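Protein Dok-7 (Mus musculus, PDB 3ML4) is an adaptor that binds and, through its own dimerization, activates the receptor kinase MuSK, with a PH domain that binds phosphoinositides. Local coordinates at residues Leu28-Pro33 / Thr106-Ala111; Asp65-Glu70 / Ile141-Arg146; Ser197-Cys202 / Ile207-Gly212. All blocks are in the same frame, centred on the assembly; numbering follows the deposited sequence.

Overall arrangement
The modelled chain is the PH-PTB part of Dok-7; the segments of contacts 1 and 2 alternate along the chain, and contact 3 follows both. Contact 1 packs strand 24-31 and K32 just after it against helix 98-112 of the PH domain. Contact 2, about 16 Å away between centres, lets strand 59-71 of the same PH sheet meet strand 141-146 of the PTB domain, so it belongs to the domain interface; I108 and L69 pack where the two contacts adjoin. Contact 3 lies in the PTB part, where helix 193-203 meets the C-terminal residues, about 18 Å from contact 2 and 21 Å from contact 1 between centres. L142 touches F200, linking contacts 2 and 3.

Contact 1 of 3, residues Leu28-Pro33 / Thr106-Ala111; sequences LVLRKP and TRIRYA
In the PH-domain fold a C-terminal helix packs against the antiparallel sheet, and here helix 98-112 meets strand 24-31 and K32 just after it. L30 and I108 join the two through a single methyl-to-methyl approach, CD1 of L30 lying 3.7 Å from CD1 of I108, with the side chains meeting at a slant. The CB of I108 does not aim at the strand; its CG1 branch, anti to the carbonyl carbon (chi1 -61°) and extended at chi2, carries CD1 across to the leucine. W104 from the preceding turn of the helix also packs on L30, while L10 touches I108 and A111, so the methyl pair is part of a larger apolar layer between helix and sheet. Further along, K32 leaves the end of the strand and lays its methylenes against A111. Its chain bends at chi3 (90°) and chi4, and the ammonium is held by the carbonyl oxygen of S34 instead of the helix. F214 of the second subunit also packs on K32, which places K32 beside the dimer partner. Against the helix backbone, CE of K32 comes 3.2 Å from O of A111, and CD of K32 is 4.3 Å from CB of A111.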
loop_
_atom_site.group_PDB
_atom_site.type_symbol
_atom_site.label_atom_id
_atom_site.label_comp_id
_atom_site.label_asym_id
_atom_site.label_seq_id
_atom_site.Cartn_x
_atom_site.Cartn_y
_atom_site.Cartn_z
ATOM N N LEU B 28 15.506 14.048 12.004
ATOM C CA LEU B 28 14.436 13.674 11.077
ATOM C C LEU B 28 13.926 12.273 11.338
ATOM O O LEU B 28 14.707 11.330 11.474
ATOM C CB LEU B 28 14.909 13.793 9.621
ATOM C CG LEU B 28 13.907 13.517 8.492
ATOM C CD1 LEU B 28 12.853 14.614 8.386
ATOM C CD2 LEU B 28 14.631 13.361 7.172
ATOM N N VAL B 29 12.605 12.156 11.408
ATOM C CA VAL B 29 11.934 10.868 11.554
ATOM C C VAL B 29 11.148 10.548 10.279
ATOM O O VAL B 29 10.281 11.324 9.858
ATOM C CB VAL B 29 10.993 10.853 12.796
ATOM C CG1 VAL B 29 10.005 9.688 12.743
ATOM C CG2 VAL B 29 11.804 10.807 14.081
ATOM N N LEU B 30 11.466 9.410 9.665
ATOM C CA LEU B 30 10.699 8.914 8.526
ATOM C C LEU B 30 9.945 7.659 8.895
ATOM O O LEU B 30 10.518 6.718 9.451
ATOM C CB LEU B 30 11.598 8.646 7.316
ATOM C CG LEU B 30 12.076 9.873 6.537
ATOM C CD1 LEU B 30 13.005 9.454 5.413
ATOM C CD2 LEU B 30 10.902 10.708 5.994
ATOM N N ARG B 31 8.651 7.660 8.593
ATOM C CA ARG B 31 7.809 6.480 8.783
ATOM C C ARG B 31 6.665 6.426 7.778
ATOM O O ARG B 31 6.215 7.459 7.277
ATOM C CB ARG B 31 7.282 6.394 10.228
ATOM C CG ARG B 31 6.140 7.342 10.611
ATOM C CD ARG B 31 5.679 6.972 12.015
ATOM N NE ARG B 31 4.471 7.640 12.497
ATOM C CZ ARG B 31 3.230 7.219 12.258
ATOM N NH1 ARG B 31 3.016 6.159 11.494
ATOM N NH2 ARG B 31 2.196 7.874 12.770
ATOM N N LYS B 32 6.217 5.210 7.479
ATOM C CA LYS B 32 5.031 4.990 6.657
ATOM C C LYS B 32 3.789 5.372 7.463
ATOM O O LYS B 32 3.630 4.909 8.593
ATOM C CB LYS B 32 4.954 3.524 6.223
ATOM C CG LYS B 32 6.018 3.114 5.210
ATOM C CD LYS B 32 6.216 1.601 5.162
ATOM C CE LYS B 32 5.298 0.914 4.149
ATOM N NZ LYS B 32 3.906 0.746 4.641
ATOM N N PRO B 33 2.918 6.235 6.892
ATOM C CA PRO B 33 1.674 6.692 7.536
ATOM C C PRO B 33 0.713 5.549 7.844
ATOM O O PRO B 33 -0.067 5.635 8.792
ATOM C CB PRO B 33 1.045 7.618 6.484
ATOM C CG PRO B 33 2.174 8.028 5.609
ATOM C CD PRO B 33 3.090 6.846 5.560
ATOM N N THR B 106 18.850 1.974 1.515
ATOM C CA THR B 106 18.531 0.547 1.576
ATOM C C THR B 106 17.278 0.275 2.421
ATOM O O THR B 106 16.427 -0.533 2.032
ATOM C CB THR B 106 19.724 -0.278 2.121
ATOM O OG1 THR B 106 20.924 0.107 1.439
ATOM C CG2 THR B 106 19.496 -1.775 1.931
ATOM N N ARG B 107 17.168 0.953 3.563
ATOM C CA ARG B 107 16.035 0.767 4.472
ATOM C C ARG B 107 14.733 1.298 3.862
ATOM O O ARG B 107 13.717 0.596 3.861
ATOM C CB ARG B 107 16.329 1.409 5.844
ATOM C CG ARG B 107 15.321 1.108 6.973
ATOM C CD ARG B 107 15.414 -0.320 7.515
ATOM N NE ARG B 107 14.439 -1.184 6.858
ATOM C CZ ARG B 107 13.238 -1.486 7.352
ATOM N NH1 ARG B 107 12.857 -1.022 8.537
ATOM N NH2 ARG B 107 12.421 -2.270 6.661
ATOM N N ILE B 108 14.777 2.522 3.328
ATOM C CA ILE B 108 13.611 3.145 2.684
ATOM C C ILE B 108 13.121 2.356 1.463
ATOM O O ILE B 108 11.919 2.150 1.303
ATOM C CB ILE B 108 13.872 4.625 2.310
ATOM C CG1 ILE B 108 14.167 5.454 3.569
ATOM C CG2 ILE B 108 12.681 5.211 1.554
ATOM C CD1 ILE B 108 14.690 6.863 3.304
ATOM N N ARG B 109 14.050 1.909 0.618
ATOM C CA ARG B 109 13.716 1.076 -0.545
ATOM C C ARG B 109 12.872 -0.143 -0.197
ATOM O O ARG B 109 11.790 -0.327 -0.749
ATOM C CB ARG B 109 14.980 0.618 -1.271
ATOM C CG ARG B 109 15.351 1.502 -2.415
ATOM C CD ARG B 109 16.544 0.964 -3.177
ATOM N NE ARG B 109 16.369 1.267 -4.593
ATOM C CZ ARG B 109 16.711 2.410 -5.176
ATOM N NH1 ARG B 109 17.297 3.387 -4.489
ATOM N NH2 ARG B 109 16.472 2.567 -6.464
ATOM N N TYR B 110 13.379 -0.970 0.716
ATOM C CA TYR B 110 12.702 -2.195 1.114
ATOM C C TYR B 110 11.318 -1.903 1.679
ATOM O O TYR B 110 10.345 -2.571 1.332
ATOM C CB TYR B 110 13.541 -2.947 2.142
ATOM C CG TYR B 110 12.880 -4.199 2.667
ATOM C CD1 TYR B 110 13.021 -5.414 1.998
ATOM C CD2 TYR B 110 12.100 -4.167 3.826
ATOM C CE1 TYR B 110 12.408 -6.565 2.476
ATOM C CE2 TYR B 110 11.485 -5.309 4.304
ATOM C CZ TYR B 110 11.646 -6.504 3.627
ATOM O OH TYR B 110 11.042 -7.646 4.103
ATOM N N ALA B 111 11.240 -0.889 2.537
ATOM C CA ALA B 111 9.994 -0.513 3.197
ATOM C C ALA B 111 8.884 -0.094 2.237
ATOM O O ALA B 111 7.712 -0.365 2.494
ATOM C CB ALA B 111 10.250 0.577 4.208
#

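Contact 2 of 3, residues Asp65-Glu70 / Ile141-Arg146; sequences DICGLE and ILVLAR
C67 and V143 bring the PH sheet against the PTB sheet in a small apolar contact without hydrogen bonds between the segments. SG of C67 lies 3.8 Å from CG2 of V143, and CB of C67 is 3.9 Å from both CG1 and CG2 of V143, so the valine places the two arms of its fork against the cysteine. Beside this pair, I141 reaches toward the PH backbone. Strands 66-70 and 141-146 approach to 7.4 Å between axes and cross at -52°, too far apart and too steeply turned to pair, so the segments meet through side chains and, at I66, through a methyl against a carbonyl oxygen. C67 and G68 both face I85 of strand 81-86, forming a classic beta bulge in the PH sheet at the point of contact. V152, from the neighbouring PTB strand 151-157, also touches C67, and Q155 of that strand packs on V143. L87 covers C67 from the PH side. CG1 of I141 takes the position between the backbone N and the carbonyl carbon (chi1 52°), and with chi2 extended it projects the terminal methyl to the other strand, where CD1 of I141 stands 3.8 Å from O of I66.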
loop_
_atom_site.group_PDB
_atom_site.type_symbol
_atom_site.label_atom_id
_atom_site.label_comp_id
_atom_site.label_asym_id
_atom_site.label_seq_id
_atom_site.Cartn_x
_atom_site.Cartn_y
_atom_site.Cartn_z
ATOM N N ASP B 65 3.378 10.853 -3.489
ATOM C CA ASP B 65 3.569 10.622 -4.918
ATOM C C ASP B 65 5.016 10.253 -5.251
ATOM O O ASP B 65 5.567 10.702 -6.257
ATOM C CB ASP B 65 3.115 11.849 -5.722
ATOM C CG ASP B 65 3.750 13.155 -5.236
ATOM O OD1 ASP B 65 4.098 13.264 -4.034
ATOM O OD2 ASP B 65 3.892 14.084 -6.065
ATOM N N ILE B 66 5.611 9.420 -4.402
ATOM C CA ILE B 66 6.991 8.963 -4.552
ATOM C C ILE B 66 7.174 8.073 -5.788
ATOM O O ILE B 66 6.415 7.119 -5.988
ATOM C CB ILE B 66 7.464 8.214 -3.279
ATOM C CG1 ILE B 66 7.312 9.116 -2.043
ATOM C CG2 ILE B 66 8.904 7.722 -3.436
ATOM C CD1 ILE B 66 7.547 8.424 -0.717
ATOM N N CYS B 67 8.189 8.399 -6.596
ATOM C CA CYS B 67 8.529 7.695 -7.842
ATOM C C CYS B 67 9.796 6.847 -7.753
ATOM O O CYS B 67 10.007 5.956 -8.584
ATOM C CB CYS B 67 8.764 8.696 -8.962
ATOM S SG CYS B 67 7.399 9.748 -9.296
ATOM N N GLY B 68 10.653 7.160 -6.784
ATOM C CA GLY B 68 11.918 6.462 -6.638
ATOM C C GLY B 68 12.901 7.134 -5.710
ATOM O O GLY B 68 12.690 8.261 -5.264
ATOM N N LEU B 69 13.979 6.413 -5.415
ATOM C CA LEU B 69 15.077 6.923 -4.610
ATOM C C LEU B 69 16.386 6.879 -5.379
ATOM O O LEU B 69 16.594 6.004 -6.217
ATOM C CB LEU B 69 15.205 6.122 -3.319
ATOM C CG LEU B 69 14.369 6.643 -2.154
ATOM C CD1 LEU B 69 12.988 6.009 -2.141
ATOM C CD2 LEU B 69 15.088 6.353 -0.861
ATOM N N GLU B 70 17.272 7.818 -5.071
ATOM C CA GLU B 70 18.554 7.952 -5.761
ATOM C C GLU B 70 19.536 8.686 -4.836
ATOM O O GLU B 70 19.355 9.874 -4.566
ATOM C CB GLU B 70 18.340 8.687 -7.098
ATOM C CG GLU B 70 19.558 9.348 -7.724
ATOM C CD GLU B 70 20.267 8.486 -8.733
ATOM O OE1 GLU B 70 19.682 8.221 -9.799
ATOM O OE2 GLU B 70 21.422 8.094 -8.471
ATOM N N ILE B 141 4.172 1.904 -10.839
ATOM C CA ILE B 141 4.545 2.978 -11.764
ATOM C C ILE B 141 6.002 2.948 -12.246
ATOM O O ILE B 141 6.923 2.586 -11.508
ATOM C CB ILE B 141 4.208 4.384 -11.202
ATOM C CG1 ILE B 141 4.786 4.568 -9.796
ATOM C CG2 ILE B 141 2.706 4.615 -11.233
ATOM C CD1 ILE B 141 4.746 6.010 -9.272
ATOM N N LEU B 142 6.183 3.328 -13.505
ATOM C CA LEU B 142 7.500 3.451 -14.107
ATOM C C LEU B 142 7.770 4.911 -14.417
ATOM O O LEU B 142 6.920 5.618 -14.955
ATOM C CB LEU B 142 7.607 2.612 -15.384
ATOM C CG LEU B 142 8.998 2.492 -16.021
ATOM C CD1 LEU B 142 9.896 1.553 -15.214
ATOM C CD2 LEU B 142 8.892 2.030 -17.474
ATOM N N VAL B 143 8.971 5.349 -14.074
ATOM C CA VAL B 143 9.351 6.741 -14.201
ATOM C C VAL B 143 10.767 6.853 -14.761
ATOM O O VAL B 143 11.629 6.023 -14.473
ATOM C CB VAL B 143 9.196 7.467 -12.828
ATOM C CG1 VAL B 143 10.274 8.514 -12.584
ATOM C CG2 VAL B 143 7.817 8.077 -12.716
ATOM N N LEU B 144 10.983 7.867 -15.587
ATOM C CA LEU B 144 12.328 8.271 -15.967
ATOM C C LEU B 144 12.659 9.589 -15.283
ATOM O O LEU B 144 11.808 10.472 -15.198
ATOM C CB LEU B 144 12.463 8.382 -17.494
ATOM C CG LEU B 144 13.017 7.139 -18.200
ATOM C CD1 LEU B 144 12.776 7.190 -19.702
ATOM C CD2 LEU B 144 14.505 6.950 -17.911
ATOM N N ALA B 145 13.886 9.717 -14.789
ATOM C CA ALA B 145 14.283 10.911 -14.035
ATOM C C ALA B 145 15.649 11.447 -14.442
ATOM O O ALA B 145 16.568 10.682 -14.735
ATOM C CB ALA B 145 14.232 10.642 -12.529
ATOM N N ARG B 146 15.762 12.773 -14.438
ATOM C CA ARG B 146 16.944 13.487 -14.913
ATOM C C ARG B 146 17.325 14.617 -13.985
ATOM O O ARG B 146 16.484 15.144 -13.246
ATOM C CB ARG B 146 16.656 14.136 -16.262
ATOM C CG ARG B 146 17.138 13.385 -17.457
ATOM C CD ARG B 146 16.909 14.222 -18.703
ATOM N NE ARG B 146 17.975 15.197 -18.899
ATOM C CZ ARG B 146 19.072 14.972 -19.613
ATOM N NH1 ARG B 146 19.254 13.798 -20.207
ATOM N NH2 ARG B 146 19.987 15.921 -19.732
#

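Contact 3 of 3, residues Ser197-Cys202 / Ile207-Gly212; sequences SFLFDC and ISPTKG
Near its C-terminal end, helix 193-203 is tied to the returning chain by one backbone hydrogen bond from N of I207 to O of C202, 2.8 Å long but bent to 139° at the hydrogen, with the donor raised 41° out of the carbonyl plane. The CA atoms of C202 and I207 are 4.7 Å apart, and the side chains of C202 and I207 meet with CB to CB at 4.2 Å. C202 points toward the returning chain and supplies the centre of the packing: its CB lies 3.9 Å from CG of P209. The same proline CG is 4.0 Å from CD1 of L199, whose side chain approaches the proline at a slant. F198 comes from the preceding turn of the helix. With its CG anti to the backbone N (chi1 167°), the ring swings forward until CE2 of F198 is 3.8 Å from CB of P209. One face of the F198 ring receives SG of C202, which sits above the plane toward the rim. P209 therefore rests on three helix residues at once, and E114 touches it as well. Beyond it the chain reverses: OG of S208 accepts the backbone N of K211 at 2.8 Å in an ST motif and also bonds to E114, while K211 and G212 both face S208 as a classic beta bulge. L199 continues inward onto H116 and F118 of strand 115-122. D201 binds the MuSK peptide, and I207 packs on A8 of the second subunit. Such a C-terminal helix packed on the beta-sheet is a feature of the PTB fold, shared with the related PH fold, here followed by a short hairpin folded back on the helix.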
loop_
_atom_site.group_PDB
_atom_site.type_symbol
_atom_site.label_atom_id
_atom_site.label_comp_id
_atom_site.label_asym_id
_atom_site.label_seq_id
_atom_site.Cartn_x
_atom_site.Cartn_y
_atom_site.Cartn_z
ATOM N N SER B 197 14.120 -6.541 -17.495
ATOM C CA SER B 197 13.066 -7.357 -18.092
ATOM C C SER B 197 12.523 -8.385 -17.100
ATOM O O SER B 197 11.309 -8.619 -17.032
ATOM C CB SER B 197 13.599 -8.058 -19.345
ATOM O OG SER B 197 12.542 -8.525 -20.160
ATOM N N PHE B 198 13.429 -8.993 -16.336
ATOM C CA PHE B 198 13.054 -9.968 -15.326
ATOM C C PHE B 198 12.265 -9.327 -14.180
ATOM O O PHE B 198 11.311 -9.914 -13.663
ATOM C CB PHE B 198 14.289 -10.683 -14.789
ATOM C CG PHE B 198 14.031 -11.475 -13.544
ATOM C CD1 PHE B 198 13.342 -12.686 -13.605
ATOM C CD2 PHE B 198 14.468 -11.006 -12.305
ATOM C CE1 PHE B 198 13.102 -13.420 -12.452
ATOM C CE2 PHE B 198 14.236 -11.733 -11.147
ATOM C CZ PHE B 198 13.551 -12.939 -11.216
ATOM N N LEU B 199 12.679 -8.125 -13.789
ATOM C CA LEU B 199 11.952 -7.345 -12.802
ATOM C C LEU B 199 10.534 -7.077 -13.301
ATOM O O LEU B 199 9.559 -7.267 -12.573
ATOM C CB LEU B 199 12.675 -6.025 -12.546
ATOM C CG LEU B 199 12.369 -5.314 -11.233
ATOM C CD1 LEU B 199 13.315 -5.836 -10.176
ATOM C CD2 LEU B 199 12.526 -3.815 -11.394
ATOM N N PHE B 200 10.444 -6.645 -14.557
ATOM C CA PHE B 200 9.173 -6.406 -15.234
ATOM C C PHE B 200 8.304 -7.666 -15.280
ATOM O O PHE B 200 7.123 -7.622 -14.937
ATOM C CB PHE B 200 9.431 -5.876 -16.648
ATOM C CG PHE B 200 9.583 -4.377 -16.736
ATOM C CD1 PHE B 200 10.298 -3.660 -15.774
ATOM C CD2 PHE B 200 9.033 -3.685 -17.809
ATOM C CE1 PHE B 200 10.444 -2.274 -15.869
ATOM C CE2 PHE B 200 9.169 -2.298 -17.914
ATOM C CZ PHE B 200 9.877 -1.593 -16.941
ATOM N N ASP B 201 8.901 -8.785 -15.684
ATOM C CA ASP B 201 8.208 -10.075 -15.747
ATOM C C ASP B 201 7.602 -10.476 -14.408
ATOM O O ASP B 201 6.492 -11.018 -14.349
ATOM C CB ASP B 201 9.168 -11.177 -16.216
ATOM C CG ASP B 201 9.543 -11.050 -17.685
ATOM O OD1 ASP B 201 8.827 -10.359 -18.445
ATOM O OD2 ASP B 201 10.560 -11.648 -18.077
ATOM N N CYS B 202 8.350 -10.223 -13.340
ATOM C CA CYS B 202 7.926 -10.591 -12.009
ATOM C C CYS B 202 6.767 -9.725 -11.533
ATOM O O CYS B 202 5.731 -10.257 -11.129
ATOM C CB CYS B 202 9.102 -10.517 -11.040
ATOM S SG CYS B 202 10.282 -11.872 -11.226
ATOM N N ILE B 207 4.663 -11.266 -8.691
ATOM C CA ILE B 207 5.795 -11.796 -7.955
ATOM C C ILE B 207 6.775 -10.670 -7.648
ATOM O O ILE B 207 7.059 -9.834 -8.499
ATOM C CB ILE B 207 6.519 -12.925 -8.738
ATOM C CG1 ILE B 207 5.508 -13.928 -9.320
ATOM C CG2 ILE B 207 7.531 -13.643 -7.840
ATOM C CD1 ILE B 207 6.030 -14.746 -10.495
ATOM N N SER B 208 7.260 -10.638 -6.413
ATOM C CA SER B 208 8.426 -9.851 -6.062
ATOM C C SER B 208 9.614 -10.769 -6.257
ATOM O O SER B 208 9.602 -11.882 -5.744
ATOM C CB SER B 208 8.345 -9.398 -4.605
ATOM O OG SER B 208 9.635 -9.211 -4.043
ATOM N N PRO B 209 10.646 -10.319 -6.998
ATOM C CA PRO B 209 11.767 -11.214 -7.279
ATOM C C PRO B 209 12.368 -11.754 -5.996
ATOM O O PRO B 209 12.850 -12.883 -5.952
ATOM C CB PRO B 209 12.771 -10.302 -7.996
ATOM C CG PRO B 209 11.925 -9.248 -8.626
ATOM C CD PRO B 209 10.845 -8.992 -7.611
ATOM N N THR B 210 12.304 -10.941 -4.953
ATOM C CA THR B 210 12.928 -11.255 -3.686
ATOM C C THR B 210 11.941 -11.896 -2.699
ATOM O O THR B 210 12.280 -12.867 -2.032
ATOM C CB THR B 210 13.655 -9.993 -3.115
ATOM O OG1 THR B 210 14.728 -10.389 -2.256
ATOM C CG2 THR B 210 12.713 -9.061 -2.382
ATOM N N LYS B 211 10.711 -11.387 -2.644
ATOM C CA LYS B 211 9.734 -11.832 -1.637
ATOM C C LYS B 211 8.733 -12.891 -2.116
ATOM O O LYS B 211 7.966 -13.426 -1.317
ATOM C CB LYS B 211 8.978 -10.631 -1.052
ATOM C CG LYS B 211 9.841 -9.702 -0.223
ATOM C CD LYS B 211 9.008 -8.702 0.550
ATOM C CE LYS B 211 8.946 -7.368 -0.149
ATOM N NZ LYS B 211 10.204 -6.587 0.013
ATOM N N GLY B 212 8.747 -13.206 -3.405
ATOM C CA GLY B 212 7.706 -14.042 -3.988
ATOM C C GLY B 212 6.410 -13.253 -4.060
ATOM O O GLY B 212 6.436 -12.016 -3.997
#